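Local coordinates for protein putative short-chain dehydrogenase/reductase (Corynebacterium glutamicum, PDB 3E9N) that is a putative short-chain dehydrogenase/reductase of unknown substrate, possibly an NAD(P)-dependent acetoacetyl-CoA reductase, at residues G18-I21 and V22-L25. Sequence-based numbering, arbitrary orientation.
Sequences GIEI and VKDL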
loop_
_atom_site.group_PDB
_atom_site.type_symbol
_atom_site.label_atom_id
_atom_site.label_comp_id
_atom_site.label_asym_id
_atom_site.label_seq_id
_atom_site.Cartn_x
_atom_site.Cartn_y
_atom_site.Cartn_z
ATOM N N GLY A 18 -21.435 1.601 -17.235
ATOM C CA GLY A 18 -21.889 2.928 -17.628
ATOM C C GLY A 18 -23.398 3.004 -17.820
ATOM O O GLY A 18 -24.052 3.952 -17.392
ATOM N N ILE A 19 -23.985 2.012 -18.459
ATOM C CA ILE A 19 -25.442 2.000 -18.562
ATOM C C ILE A 19 -26.116 2.143 -17.210
ATOM O O ILE A 19 -27.008 3.002 -17.044
ATOM C CB ILE A 19 -25.961 0.734 -19.276
ATOM C CG1 ILE A 19 -25.574 0.786 -20.775
ATOM C CG2 ILE A 19 -27.509 0.572 -19.099
ATOM C CD1 ILE A 19 -25.508 -0.613 -21.469
ATOM N N GLU A 20 -25.718 1.319 -16.234
ATOM C CA GLU A 20 -26.312 1.433 -14.902
ATOM C C GLU A 20 -25.990 2.794 -14.261
ATOM O O GLU A 20 -26.828 3.365 -13.559
ATOM C CB GLU A 20 -25.907 0.271 -13.977
ATOM C CG GLU A 20 -26.339 -1.130 -14.422
ATOM C CD GLU A 20 -27.834 -1.258 -14.574
ATOM O OE1 GLU A 20 -28.264 -1.925 -15.532
ATOM O OE2 GLU A 20 -28.600 -0.659 -13.784
ATOM N N ILE A 21 -24.790 3.316 -14.493
ATOM C CA ILE A 21 -24.417 4.616 -13.921
ATOM C C ILE A 21 -25.271 5.735 -14.560
ATOM O O ILE A 21 -25.779 6.630 -13.871
ATOM C CB ILE A 21 -22.899 4.914 -14.090
ATOM C CG1 ILE A 21 -22.097 3.909 -13.245
ATOM C CG2 ILE A 21 -22.590 6.381 -13.762
ATOM C CD1 ILE A 21 -20.587 3.834 -13.559
ATOM N N VAL A 22 -25.470 5.664 -15.871
ATOM C CA VAL A 22 -26.310 6.685 -16.518
ATOM C C VAL A 22 -27.738 6.654 -15.992
ATOM O O VAL A 22 -28.315 7.716 -15.706
ATOM C CB VAL A 22 -26.334 6.573 -18.065
ATOM C CG1 VAL A 22 -27.457 7.434 -18.605
ATOM C CG2 VAL A 22 -24.976 6.989 -18.663
ATOM N N LYS A 23 -28.311 5.451 -15.854
ATOM C CA LYS A 23 -29.693 5.365 -15.347
ATOM C C LYS A 23 -29.755 5.939 -13.935
ATOM O O LYS A 23 -30.716 6.616 -13.598
ATOM C CB LYS A 23 -30.272 3.929 -15.394
ATOM C CG LYS A 23 -29.968 3.154 -16.670
ATOM C CD LYS A 23 -30.942 1.981 -17.020
ATOM C CE LYS A 23 -31.069 0.993 -15.853
ATOM N NZ LYS A 23 -31.034 -0.452 -16.286
ATOM N N ASP A 24 -28.734 5.711 -13.108
ATOM C CA ASP A 24 -28.811 6.192 -11.714
ATOM C C ASP A 24 -28.741 7.705 -11.627
ATOM O O ASP A 24 -29.550 8.319 -10.945
ATOM C CB ASP A 24 -27.721 5.586 -10.816
ATOM C CG ASP A 24 -27.781 6.107 -9.394
ATOM O OD1 ASP A 24 -28.554 5.545 -8.628
ATOM O OD2 ASP A 24 -27.076 7.067 -8.994
ATOM N N LEU A 25 -27.747 8.286 -12.297
ATOM C CA LEU A 25 -27.506 9.730 -12.258
ATOM C C LEU A 25 -28.588 10.565 -12.918
ATOM O O LEU A 25 -28.658 11.766 -12.682
ATOM C CB LEU A 25 -26.187 10.058 -12.990
ATOM C CG LEU A 25 -24.882 9.521 -12.381
ATOM C CD1 LEU A 25 -23.646 10.040 -13.193
ATOM C CD2 LEU A 25 -24.820 9.957 -10.923
#
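Glu20 turns its carboxylate to the ammonium of Lys23, one helical turn on: NZ sits on the syn side of OE1 at 3.2 Å, 28° out of the carboxylate plane, with a weak second bond to OE2 at 3.5 Å. Both chains are bent where they meet: Glu20 at chi2 (-59°), Lys23 at chi3 and chi4, after laying its CG 3.0 Å from Ile19 O. The other carboxylate, on Asp24, heads away from residues 18-21 with CG anti to the backbone N (chi1 179°), and is held at OD1 by Arg27 and at OD2 by Arg211. Helix 16-25 is the crossover helix of the first beta-alpha-beta unit of the Rossmann fold, between strands 7-11 and 30-35. On its inner side Ile21 and Leu25 run side by side, CG2 of Ile21 3.9 Å from CD1 of Leu25; both rest on Val10 of strand 7-11 and meet helix 203-214. Val22 packs on strand 30-35 and on Leu44 of helix 38-45, its CG2 3.4 Å from Gly18 O. That same carbonyl takes the Val22 N-H at 2.7 Å, and the i to i+4 pattern runs on through Lys23 and Asp24 to Leu25 N, bonded to Ile21 O at 3.0 Å.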